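Local coordinates for protein KLLA0E08119p (Kluyveromyces lactis, PDB 3VA7) that probably carries out the ATP- and biotin-dependent carboxylation of urea to urea-1-carboxylate, the first step of urea breakdown by the allophanate route, at residues 239-253 against 282-294. Residues are numbered along the deposited sequence; the frame is centred on the assembly and turned at random.
Sequences IQMMGDGFGKAIAIG and KMRAASERLGSLL
Glu288 reaches off its helix to the backbone of strand 249-253, where OE1 takes the backbone N-H of Ala251 at 2.7 Å, on the anti side of the carboxylate and 19° out of its plane. With CG anti to the carbonyl carbon (chi1 -50°) and the chain extended beyond it, the carboxylate reaches the strand. One turn earlier, Arg284 bends at chi3 (58°), bringing the rim of one guanidinium face over Ala251 CB while NH1 makes a weak bond to Ala251 O. One turn later, Ser292 OG donates to Gly247 O in the hairpin turn, 2.6 Å away. Between these polar grips Ala249 CB settles onto the helix backbone, 3.5 Å from Glu288 O. On strand 239-244, Met241 SD lies near Gly291 CA, and Ile239 sets CB against Ser287 OG, whose hydroxyl turns back to Met283 O, and CD1 against Met283 CB. With an alanine at Glu288, the N-H of Ala251 would probably lose this acceptor, and the strand one of its polar ties to the helix. In this ATP-binding part of the biotin carboxylase domain, helix side chains, rather than another strand, thus meet these backbone groups of Ala251 and Gly247.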
loop_
_atom_site.group_PDB
_atom_site.type_symbol
_atom_site.label_atom_id
_atom_site.label_comp_id
_atom_site.label_asym_id
_atom_site.label_seq_id
_atom_site.Cartn_x
_atom_site.Cartn_y
_atom_site.Cartn_z
ATOM N N ILE A 239 -43.770 -3.422 -8.616
ATOM C CA ILE A 239 -44.045 -2.919 -9.937
ATOM C C ILE A 239 -43.420 -1.558 -10.086
ATOM O O ILE A 239 -43.585 -0.691 -9.246
ATOM C CB ILE A 239 -45.559 -2.859 -10.233
ATOM C CG1 ILE A 239 -46.190 -4.256 -10.209
ATOM C CG2 ILE A 239 -45.824 -2.196 -11.634
ATOM C CD1 ILE A 239 -46.112 -4.956 -11.565
ATOM N N GLN A 240 -42.675 -1.372 -11.153
ATOM C CA GLN A 240 -42.119 -0.063 -11.457
ATOM C C GLN A 240 -43.145 0.681 -12.272
ATOM O O GLN A 240 -43.547 0.219 -13.356
ATOM C CB GLN A 240 -40.844 -0.205 -12.282
ATOM C CG GLN A 240 -40.355 1.081 -12.867
ATOM C CD GLN A 240 -39.719 1.972 -11.824
ATOM O OE1 GLN A 240 -38.712 1.612 -11.204
ATOM N NE2 GLN A 240 -40.324 3.116 -11.594
ATOM N N MET A 241 -43.556 1.843 -11.779
ATOM C CA MET A 241 -44.580 2.587 -12.455
ATOM C C MET A 241 -44.110 3.994 -12.785
ATOM O O MET A 241 -43.244 4.563 -12.110
ATOM C CB MET A 241 -45.878 2.513 -11.632
ATOM C CG MET A 241 -46.805 3.701 -11.683
ATOM S SD MET A 241 -46.749 4.579 -10.114
ATOM C CE MET A 241 -46.578 6.210 -10.834
ATOM N N MET A 242 -44.665 4.546 -13.847
ATOM C CA MET A 242 -44.423 5.927 -14.215
ATOM C C MET A 242 -45.774 6.695 -14.234
ATOM O O MET A 242 -46.803 6.177 -14.709
ATOM C CB MET A 242 -43.740 5.921 -15.576
ATOM C CG MET A 242 -42.610 6.966 -15.826
ATOM S SD MET A 242 -41.141 7.157 -14.753
ATOM C CE MET A 242 -40.797 5.461 -14.352
ATOM N N GLY A 243 -45.785 7.900 -13.662
ATOM C CA GLY A 243 -46.976 8.751 -13.673
ATOM C C GLY A 243 -46.672 10.111 -14.273
ATOM O O GLY A 243 -45.558 10.624 -14.126
ATOM N N ASP A 244 -47.638 10.726 -14.947
ATOM C CA ASP A 244 -47.307 11.974 -15.625
ATOM C C ASP A 244 -47.705 13.196 -14.818
ATOM O O ASP A 244 -47.491 14.360 -15.239
ATOM C CB ASP A 244 -47.923 12.006 -16.992
ATOM C CG ASP A 244 -49.412 12.233 -16.945
ATOM O OD1 ASP A 244 -50.003 12.293 -15.848
ATOM O OD2 ASP A 244 -49.993 12.347 -18.021
ATOM N N GLY A 245 -48.269 12.949 -13.648
ATOM C CA GLY A 245 -48.614 14.040 -12.764
ATOM C C GLY A 245 -49.972 14.629 -13.101
ATOM O O GLY A 245 -50.354 15.670 -12.552
ATOM N N PHE A 246 -50.718 13.958 -13.980
ATOM C CA PHE A 246 -51.959 14.513 -14.488
ATOM C C PHE A 246 -52.917 13.423 -14.636
ATOM O O PHE A 246 -53.807 13.523 -15.458
ATOM C CB PHE A 246 -51.771 15.206 -15.849
ATOM C CG PHE A 246 -50.881 16.412 -15.795
ATOM C CD1 PHE A 246 -51.280 17.551 -15.112
ATOM C CD2 PHE A 246 -49.643 16.403 -16.425
ATOM C CE1 PHE A 246 -50.428 18.710 -15.008
ATOM C CE2 PHE A 246 -48.751 17.555 -16.353
ATOM C CZ PHE A 246 -49.149 18.697 -15.649
ATOM N N GLY A 247 -52.737 12.348 -13.887
ATOM C CA GLY A 247 -53.728 11.275 -13.906
ATOM C C GLY A 247 -53.404 10.047 -14.737
ATOM O O GLY A 247 -54.028 8.982 -14.561
ATOM N N LYS A 248 -52.444 10.176 -15.655
ATOM C CA LYS A 248 -51.952 9.016 -16.438
ATOM C C LYS A 248 -50.848 8.276 -15.706
ATOM O O LYS A 248 -49.967 8.899 -15.086
ATOM C CB LYS A 248 -51.499 9.412 -17.842
ATOM C CG LYS A 248 -52.544 9.105 -18.937
ATOM C CD LYS A 248 -52.756 10.440 -19.682
ATOM C CE LYS A 248 -53.175 10.325 -21.153
ATOM N NZ LYS A 248 -52.515 11.443 -21.938
ATOM N N ALA A 249 -50.914 6.943 -15.758
ATOM C CA ALA A 249 -49.913 6.118 -15.082
ATOM C C ALA A 249 -49.642 4.893 -15.930
ATOM O O ALA A 249 -50.532 4.437 -16.629
ATOM C CB ALA A 249 -50.374 5.736 -13.639
ATOM N N ILE A 250 -48.427 4.352 -15.880
ATOM C CA ILE A 250 -48.076 3.191 -16.729
ATOM C C ILE A 250 -47.185 2.196 -15.982
ATOM O O ILE A 250 -46.308 2.610 -15.200
ATOM C CB ILE A 250 -47.480 3.654 -18.063
ATOM C CG1 ILE A 250 -47.003 2.485 -18.899
ATOM C CG2 ILE A 250 -46.319 4.633 -17.826
ATOM C CD1 ILE A 250 -46.906 2.868 -20.373
ATOM N N ALA A 251 -47.458 0.890 -16.121
ATOM C CA ALA A 251 -46.668 -0.107 -15.379
ATOM C C ALA A 251 -45.580 -0.580 -16.327
ATOM O O ALA A 251 -45.846 -1.009 -17.481
ATOM C CB ALA A 251 -47.500 -1.227 -14.876
ATOM N N ILE A 252 -44.340 -0.439 -15.879
ATOM C CA ILE A 252 -43.224 -0.619 -16.785
ATOM C C ILE A 252 -42.737 -2.066 -16.708
ATOM O O ILE A 252 -42.287 -2.602 -17.719
ATOM C CB ILE A 252 -42.145 0.488 -16.540
ATOM C CG1 ILE A 252 -42.786 1.852 -16.880
ATOM C CG2 ILE A 252 -40.870 0.235 -17.317
ATOM C CD1 ILE A 252 -41.876 2.912 -17.517
ATOM N N GLY A 253 -42.938 -2.713 -15.552
ATOM C CA GLY A 253 -42.582 -4.102 -15.343
ATOM C C GLY A 253 -42.522 -4.434 -13.857
ATOM O O GLY A 253 -42.759 -3.563 -12.988
ATOM N N LYS A 282 -52.485 -8.185 -13.419
ATOM C CA LYS A 282 -53.315 -7.556 -12.413
ATOM C C LYS A 282 -52.517 -6.856 -11.310
ATOM O O LYS A 282 -53.057 -6.107 -10.500
ATOM C CB LYS A 282 -54.414 -8.527 -11.930
ATOM C CG LYS A 282 -54.282 -9.150 -10.556
ATOM C CD LYS A 282 -55.595 -9.912 -10.153
ATOM C CE LYS A 282 -56.025 -11.008 -11.169
ATOM N NZ LYS A 282 -56.714 -12.143 -10.448
ATOM N N MET A 283 -51.215 -7.080 -11.295
ATOM C CA MET A 283 -50.345 -6.282 -10.467
ATOM C C MET A 283 -50.117 -4.974 -11.204
ATOM O O MET A 283 -50.152 -3.889 -10.622
ATOM C CB MET A 283 -49.035 -6.999 -10.274
ATOM C CG MET A 283 -48.952 -7.864 -9.021
ATOM S SD MET A 283 -47.529 -8.986 -9.167
ATOM C CE MET A 283 -47.170 -9.243 -7.423
ATOM N N ARG A 284 -49.904 -5.095 -12.504
ATOM C CA ARG A 284 -49.751 -3.940 -13.357
ATOM C C ARG A 284 -50.966 -3.035 -13.224
ATOM O O ARG A 284 -50.835 -1.907 -12.775
ATOM C CB ARG A 284 -49.519 -4.349 -14.818
ATOM C CG ARG A 284 -48.163 -5.037 -15.070
ATOM C CD ARG A 284 -48.112 -5.808 -16.404
ATOM N NE ARG A 284 -48.398 -4.959 -17.560
ATOM C CZ ARG A 284 -47.549 -4.059 -18.060
ATOM N NH1 ARG A 284 -46.348 -3.863 -17.499
ATOM N NH2 ARG A 284 -47.898 -3.342 -19.127
ATOM N N ALA A 285 -52.152 -3.531 -13.576
ATOM C CA ALA A 285 -53.341 -2.677 -13.594
ATOM C C ALA A 285 -53.643 -2.042 -12.244
ATOM O O ALA A 285 -54.111 -0.902 -12.205
ATOM C CB ALA A 285 -54.552 -3.392 -14.172
ATOM N N ALA A 286 -53.338 -2.737 -11.150
ATOM C CA ALA A 286 -53.611 -2.196 -9.802
ATOM C C ALA A 286 -52.673 -1.033 -9.514
ATOM O O ALA A 286 -53.071 0.012 -8.956
ATOM C CB ALA A 286 -53.466 -3.271 -8.739
ATOM N N SER A 287 -51.428 -1.212 -9.941
ATOM C CA SER A 287 -50.402 -0.186 -9.821
ATOM C C SER A 287 -50.763 1.062 -10.635
ATOM O O SER A 287 -50.569 2.174 -10.198
ATOM C CB SER A 287 -49.029 -0.758 -10.244
ATOM O OG SER A 287 -48.566 -1.716 -9.320
ATOM N N GLU A 288 -51.312 0.878 -11.815
ATOM C CA GLU A 288 -51.702 2.029 -12.617
ATOM C C GLU A 288 -52.892 2.761 -11.988
ATOM O O GLU A 288 -53.008 3.983 -12.134
ATOM C CB GLU A 288 -51.994 1.623 -14.070
ATOM C CG GLU A 288 -50.904 0.783 -14.728
ATOM C CD GLU A 288 -51.052 0.667 -16.228
ATOM O OE1 GLU A 288 -50.025 0.405 -16.908
ATOM O OE2 GLU A 288 -52.188 0.837 -16.739
ATOM N N ARG A 289 -53.758 2.036 -11.270
ATOM C CA ARG A 289 -54.930 2.691 -10.656
ATOM C C ARG A 289 -54.460 3.532 -9.516
ATOM O O ARG A 289 -54.885 4.669 -9.341
ATOM C CB ARG A 289 -55.990 1.697 -10.178
ATOM C CG ARG A 289 -56.731 1.003 -11.313
ATOM C CD ARG A 289 -57.895 0.235 -10.765
ATOM N NE ARG A 289 -57.542 -0.873 -9.858
ATOM C CZ ARG A 289 -57.352 -2.133 -10.250
ATOM N NH1 ARG A 289 -57.426 -2.454 -11.540
ATOM N NH2 ARG A 289 -57.038 -3.057 -9.355
ATOM N N LEU A 290 -53.527 2.969 -8.777
ATOM C CA LEU A 290 -52.965 3.652 -7.636
ATOM C C LEU A 290 -52.257 4.886 -8.101
ATOM O O LEU A 290 -52.403 5.953 -7.494
ATOM C CB LEU A 290 -51.994 2.746 -6.935
ATOM C CG LEU A 290 -51.698 3.146 -5.503
ATOM C CD1 LEU A 290 -51.133 1.917 -4.781
ATOM C CD2 LEU A 290 -50.698 4.307 -5.484
ATOM N N GLY A 291 -51.496 4.763 -9.186
ATOM C CA GLY A 291 -50.743 5.886 -9.662
ATOM C C GLY A 291 -51.627 6.960 -10.266
ATOM O O GLY A 291 -51.348 8.160 -10.097
ATOM N N SER A 292 -52.648 6.523 -11.010
ATOM C CA SER A 292 -53.666 7.413 -11.583
ATOM C C SER A 292 -54.458 8.206 -10.523
ATOM O O SER A 292 -54.542 9.429 -10.585
ATOM C CB SER A 292 -54.625 6.638 -12.466
ATOM O OG SER A 292 -54.077 6.539 -13.735
ATOM N N LEU A 293 -54.998 7.487 -9.545
ATOM C CA LEU A 293 -55.740 8.075 -8.484
ATOM C C LEU A 293 -54.938 9.212 -7.858
ATOM O O LEU A 293 -55.483 10.314 -7.653
ATOM C CB LEU A 293 -56.002 7.012 -7.442
ATOM C CG LEU A 293 -56.905 7.523 -6.337
ATOM C CD1 LEU A 293 -58.342 7.196 -6.803
ATOM C CD2 LEU A 293 -56.545 6.901 -4.937
ATOM N N LEU A 294 -53.653 8.975 -7.555
ATOM C CA LEU A 294 -52.837 10.059 -6.970
ATOM C C LEU A 294 -52.508 11.235 -7.931
ATOM O O LEU A 294 -52.031 12.293 -7.484
ATOM C CB LEU A 294 -51.537 9.498 -6.420
ATOM C CG LEU A 294 -51.529 8.663 -5.133
ATOM C CD1 LEU A 294 -50.651 7.461 -5.261
ATOM C CD2 LEU A 294 -51.049 9.523 -3.967
#